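Glycoside transferase (Listeria monocytogenes, PDB 6R2M) probably acts outside the cell as a glycoside hydrolase on exopolysaccharide. Local coordinates at residues A[23-26]-A[27-31]; A[127-130]-A[131-135]. One frame throughout, in Å; residues are numbered along the deposited sequence.

How the contacts relate
Both contacts are local, contact 2 within a helix and contact 1 where a helix gives way to the following loop, and each shows how the two ends of one helical turn are held to one another. From the N terminus the chain first meets contact 1 at the end of the short helix 21-29, where 23-26 is tied to 27-31 as the helix stops. About a hundred residues later contact 2 joins 127-130 to 131-135 within helix 120-136. Neither encloses a loop; they follow in series, neither nested nor crossed, with centres 31 Å apart. Contact 1 sets helix 21-29 against helices 50-62 and 301-312, whereas contact 2 lies against helix 100-116 and the loop around Ile171.

Contact 1 of 2, residues A[23-26]-A[27-31]; sequences QTYV and KENYT
Asn29 lies across one face of the Tyr25 ring, its ND2 3.2 Å above the ring plane and offset toward the rim, with amide and ring planes 36° apart. CG of Tyr25 stands anti to its backbone N (chi1 -174°), which swings the ring over the following turn. The same ND2 donates to Tyr25 O at 3.1 Å, in the carbonyl plane and on a lone pair, while OD1 of Asn29 is held by Lys41; both ends of the amide are thus fixed.

Hydrogen bonding closes the helix at Val26 O. Tyr30 N (2.9 Å from Val26 O) and Thr31 OG1 (2.8 Å from Val26 O) approach from opposite faces of the carbonyl plane, the hydroxyl well above it. Upstream, Lys27 N donates to Gln23 O at 2.9 Å. One water, in plane at the edge of the Tyr25 ring, links the two phenol oxygens; Tyr30 OH is also hydrogen-bonded to Thr299 O.

Apolar contact is lighter: Tyr25 CE2 meets Tyr30 CE2 at 3.8 Å.

Both tyrosine rings also meet Tyr304 of helix 301-312, and Val26 touches Phe301 and Tyr304 of that helix and Tyr56 of helix 50-62, so the end of helix 21-29 is seated against both.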
loop_
_atom_site.group_PDB
_atom_site.type_symbol
_atom_site.label_atom_id
_atom_site.label_comp_id
_atom_site.label_asym_id
_atom_site.label_seq_id
_atom_site.Cartn_x
_atom_site.Cartn_y
_atom_site.Cartn_z
ATOM N N GLN A 23 -15.752 -6.875 -7.585
ATOM C CA GLN A 23 -16.487 -7.257 -6.380
ATOM C C GLN A 23 -16.991 -8.692 -6.479
ATOM O O GLN A 23 -16.857 -9.476 -5.532
ATOM C CB GLN A 23 -17.656 -6.291 -6.148
ATOM C CG GLN A 23 -17.227 -4.839 -5.929
ATOM C CD GLN A 23 -17.277 -4.010 -7.213
ATOM O OE1 GLN A 23 -16.609 -4.325 -8.197
ATOM N NE2 GLN A 23 -18.071 -2.950 -7.201
ATOM N N THR A 24 -17.576 -9.049 -7.627
ATOM C CA THR A 24 -18.056 -10.410 -7.842
ATOM C C THR A 24 -16.911 -11.406 -7.780
ATOM O O THR A 24 -17.027 -12.451 -7.132
ATOM C CB THR A 24 -18.771 -10.493 -9.187
ATOM O OG1 THR A 24 -19.930 -9.649 -9.143
ATOM C CG2 THR A 24 -19.215 -11.927 -9.496
ATOM N N TYR A 25 -15.777 -11.063 -8.396
ATOM C CA TYR A 25 -14.625 -11.957 -8.407
ATOM C C TYR A 25 -14.034 -12.116 -7.010
ATOM O O TYR A 25 -13.644 -13.221 -6.614
ATOM C CB TYR A 25 -13.580 -11.422 -9.379
ATOM C CG TYR A 25 -12.412 -12.339 -9.562
ATOM C CD1 TYR A 25 -12.454 -13.348 -10.513
ATOM C CD2 TYR A 25 -11.269 -12.215 -8.782
ATOM C CE1 TYR A 25 -11.391 -14.204 -10.689
ATOM C CE2 TYR A 25 -10.182 -13.072 -8.955
ATOM C CZ TYR A 25 -10.261 -14.061 -9.926
ATOM O OH TYR A 25 -9.217 -14.939 -10.130
ATOM N N VAL A 26 -13.990 -11.031 -6.235
ATOM C CA VAL A 26 -13.465 -11.127 -4.878
ATOM C C VAL A 26 -14.377 -11.985 -4.008
ATOM O O VAL A 26 -13.909 -12.825 -3.231
ATOM C CB VAL A 26 -13.274 -9.718 -4.299
ATOM C CG1 VAL A 26 -13.050 -9.790 -2.774
ATOM C CG2 VAL A 26 -12.089 -9.041 -5.004
ATOM N N LYS A 27 -15.693 -11.777 -4.122
ATOM C CA LYS A 27 -16.644 -12.603 -3.387
ATOM C C LYS A 27 -16.464 -14.081 -3.717
ATOM O O LYS A 27 -16.546 -14.937 -2.832
ATOM C CB LYS A 27 -18.071 -12.142 -3.693
ATOM C CG LYS A 27 -18.401 -10.781 -3.060
ATOM C CD LYS A 27 -19.771 -10.249 -3.469
ATOM C CE LYS A 27 -20.006 -8.831 -2.922
ATOM N NZ LYS A 27 -21.096 -8.152 -3.661
ATOM N N GLU A 28 -16.198 -14.394 -4.983
ATOM C CA GLU A 28 -16.135 -15.793 -5.400
ATOM C C GLU A 28 -14.781 -16.439 -5.115
ATOM O O GLU A 28 -14.710 -17.663 -4.945
ATOM C CB GLU A 28 -16.471 -15.901 -6.891
ATOM C CG GLU A 28 -16.242 -17.275 -7.514
ATOM C CD GLU A 28 -17.324 -18.273 -7.150
ATOM O OE1 GLU A 28 -17.070 -19.497 -7.250
ATOM O OE2 GLU A 28 -18.434 -17.837 -6.774
ATOM N N ASN A 29 -13.701 -15.666 -5.055
ATOM C CA ASN A 29 -12.380 -16.279 -5.049
ATOM C C ASN A 29 -11.490 -15.899 -3.885
ATOM O O ASN A 29 -10.597 -16.675 -3.548
ATOM C CB ASN A 29 -11.631 -15.943 -6.338
ATOM C CG ASN A 29 -12.285 -16.566 -7.547
ATOM O OD1 ASN A 29 -12.163 -17.770 -7.771
ATOM N ND2 ASN A 29 -13.002 -15.756 -8.328
ATOM N N TYR A 30 -11.673 -14.727 -3.290
ATOM C CA TYR A 30 -10.780 -14.274 -2.236
ATOM C C TYR A 30 -11.505 -14.070 -0.914
ATOM O O TYR A 30 -10.979 -13.385 -0.035
ATOM C CB TYR A 30 -10.094 -12.968 -2.641
ATOM C CG TYR A 30 -8.964 -13.118 -3.636
ATOM C CD1 TYR A 30 -7.750 -13.698 -3.272
ATOM C CD2 TYR A 30 -9.094 -12.626 -4.934
ATOM C CE1 TYR A 30 -6.710 -13.811 -4.189
ATOM C CE2 TYR A 30 -8.058 -12.725 -5.854
ATOM C CZ TYR A 30 -6.875 -13.321 -5.480
ATOM O OH TYR A 30 -5.862 -13.411 -6.404
ATOM N N THR A 31 -12.702 -14.624 -0.745
ATOM C CA THR A 31 -13.462 -14.409 0.479
ATOM C C THR A 31 -13.653 -15.720 1.222
ATOM O O THR A 31 -14.162 -16.695 0.658
ATOM C CB THR A 31 -14.818 -13.763 0.173
ATOM O OG1 THR A 31 -14.607 -12.555 -0.560
ATOM C CG2 THR A 31 -15.515 -13.388 1.450
HETATM O O HOH W 1 -6.899 -14.165 -9.097
#

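Contact 2 of 2, residues A[127-130]-A[131-135]; sequences DKIL and ANTKK
Thr133 and Ile129 meet one turn apart: Thr133 N donates to Ile129 O at 2.9 Å, in the carbonyl plane, and the threonine OG1 lies 3.3 Å from that same Ile129 O. The hydroxyl stands anti to its own carbonyl carbon (chi1 -66°), a setting that lays it back along the preceding turn. Next to this pair, Lys134 N reaches Leu130 O at 2.9 Å in a nearly straight bond, N-H...O 169°, and CB of Lys134 rests beside the same oxygen. Ala131 N bonds to Asp127 O at 3.0 Å, and the alanine methyl comes within 3.2 Å of that carbonyl oxygen. Asn132 N completes the set with a longer bond, 3.2 Å, to Lys128 O.

These four i to i+4 bonds are the regular repeat of an alpha helix, here the later part of helix 120-136. The contact is therefore carried mainly by the backbone, with CB atoms of the second segment lying against carbonyl oxygens of the first. At the start of the segment, Lys128 NZ and Asp127 OD2 form a long salt bridge of 3.9 Å, and NZ also hydrogen-bonds to the carbonyl oxygen of Lys124.

Farther out, polar ends are held by partners beyond this turn. OG1 of Thr133 is hydrogen-bonded to Asp103 OD2 and OD1 of Asp127 to the hydroxyl of Tyr111, both residues of helix 100-116. Lys134 runs out fully extended and carries NZ to the carbonyl oxygens of Ile171 and Asn172. On the buried side Leu130 packs on Phe104 and Thr107 of helix 100-116 and on Ile171, while Ile129 touches Thr107 and Ile87. Asn132, partly exposed, lies against Phe86.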
loop_
_atom_site.group_PDB
_atom_site.type_symbol
_atom_site.label_atom_id
_atom_site.label_comp_id
_atom_site.label_asym_id
_atom_site.label_seq_id
_atom_site.Cartn_x
_atom_site.Cartn_y
_atom_site.Cartn_z
ATOM N N ASP A 127 -10.356 9.944 11.748
ATOM C CA ASP A 127 -9.707 10.853 12.700
ATOM C C ASP A 127 -9.274 10.096 13.947
ATOM O O ASP A 127 -8.155 10.276 14.451
ATOM C CB ASP A 127 -10.658 11.985 13.126
ATOM C CG ASP A 127 -10.865 13.080 12.073
ATOM O OD1 ASP A 127 -10.145 13.158 11.064
ATOM O OD2 ASP A 127 -11.790 13.908 12.296
ATOM N N LYS A 128 -10.177 9.266 14.472
ATOM C CA LYS A 128 -9.941 8.593 15.747
ATOM C C LYS A 128 -8.842 7.558 15.600
ATOM O O LYS A 128 -7.924 7.485 16.429
ATOM C CB LYS A 128 -11.230 7.929 16.253
ATOM C CG LYS A 128 -12.418 8.848 16.455
ATOM C CD LYS A 128 -12.006 10.290 16.624
ATOM C CE LYS A 128 -13.181 11.221 16.451
ATOM N NZ LYS A 128 -13.302 11.784 15.138
ATOM N N ILE A 129 -8.911 6.759 14.534
ATOM C CA ILE A 129 -7.897 5.732 14.314
ATOM C C ILE A 129 -6.539 6.376 14.069
ATOM O O ILE A 129 -5.529 5.991 14.668
ATOM C CB ILE A 129 -8.305 4.818 13.146
ATOM C CG1 ILE A 129 -9.517 3.976 13.528
ATOM C CG2 ILE A 129 -7.157 3.886 12.756
ATOM C CD1 ILE A 129 -10.175 3.317 12.331
ATOM N N LEU A 130 -6.493 7.369 13.178
ATOM C CA LEU A 130 -5.202 7.902 12.755
ATOM C C LEU A 130 -4.533 8.691 13.875
ATOM O O LEU A 130 -3.305 8.648 14.022
ATOM C CB LEU A 130 -5.380 8.756 11.496
ATOM C CG LEU A 130 -4.125 9.272 10.795
ATOM C CD1 LEU A 130 -3.195 8.131 10.486
ATOM C CD2 LEU A 130 -4.514 10.017 9.536
ATOM N N ALA A 131 -5.321 9.407 14.680
ATOM C CA ALA A 131 -4.738 10.080 15.835
ATOM C C ALA A 131 -4.114 9.072 16.783
ATOM O O ALA A 131 -3.014 9.295 17.318
ATOM C CB ALA A 131 -5.805 10.921 16.541
ATOM N N ASN A 132 -4.779 7.935 16.971
ATOM C CA ASN A 132 -4.227 6.881 17.814
ATOM C C ASN A 132 -2.949 6.296 17.217
ATOM O O ASN A 132 -1.995 6.008 17.949
ATOM C CB ASN A 132 -5.292 5.806 18.016
ATOM C CG ASN A 132 -4.935 4.832 19.088
ATOM O OD1 ASN A 132 -4.878 5.181 20.263
ATOM N ND2 ASN A 132 -4.706 3.579 18.694
ATOM N N THR A 133 -2.907 6.106 15.894
ATOM C CA THR A 133 -1.693 5.607 15.257
ATOM C C THR A 133 -0.526 6.571 15.444
ATOM O O THR A 133 0.601 6.161 15.752
ATOM C CB THR A 133 -1.948 5.376 13.770
ATOM O OG1 THR A 133 -2.896 4.319 13.609
ATOM C CG2 THR A 133 -0.645 5.025 13.054
ATOM N N LYS A 134 -0.775 7.861 15.232
ATOM C CA LYS A 134 0.265 8.866 15.430
ATOM C C LYS A 134 0.764 8.883 16.869
ATOM O O LYS A 134 1.965 9.069 17.118
ATOM C CB LYS A 134 -0.272 10.238 15.032
ATOM C CG LYS A 134 0.655 11.406 15.359
ATOM C CD LYS A 134 -0.012 12.719 14.962
ATOM C CE LYS A 134 0.625 13.925 15.620
ATOM N NZ LYS A 134 -0.142 15.142 15.244
ATOM N N LYS A 135 -0.145 8.684 17.827
ATOM C CA LYS A 135 0.216 8.793 19.239
ATOM C C LYS A 135 1.097 7.629 19.692
ATOM O O LYS A 135 2.112 7.834 20.373
ATOM C CB LYS A 135 -1.049 8.891 20.093
ATOM C CG LYS A 135 -0.792 8.911 21.604
ATOM C CD LYS A 135 -2.082 9.173 22.360
ATOM C CE LYS A 135 -1.832 9.188 23.859
ATOM N NZ LYS A 135 -3.103 9.322 24.613
#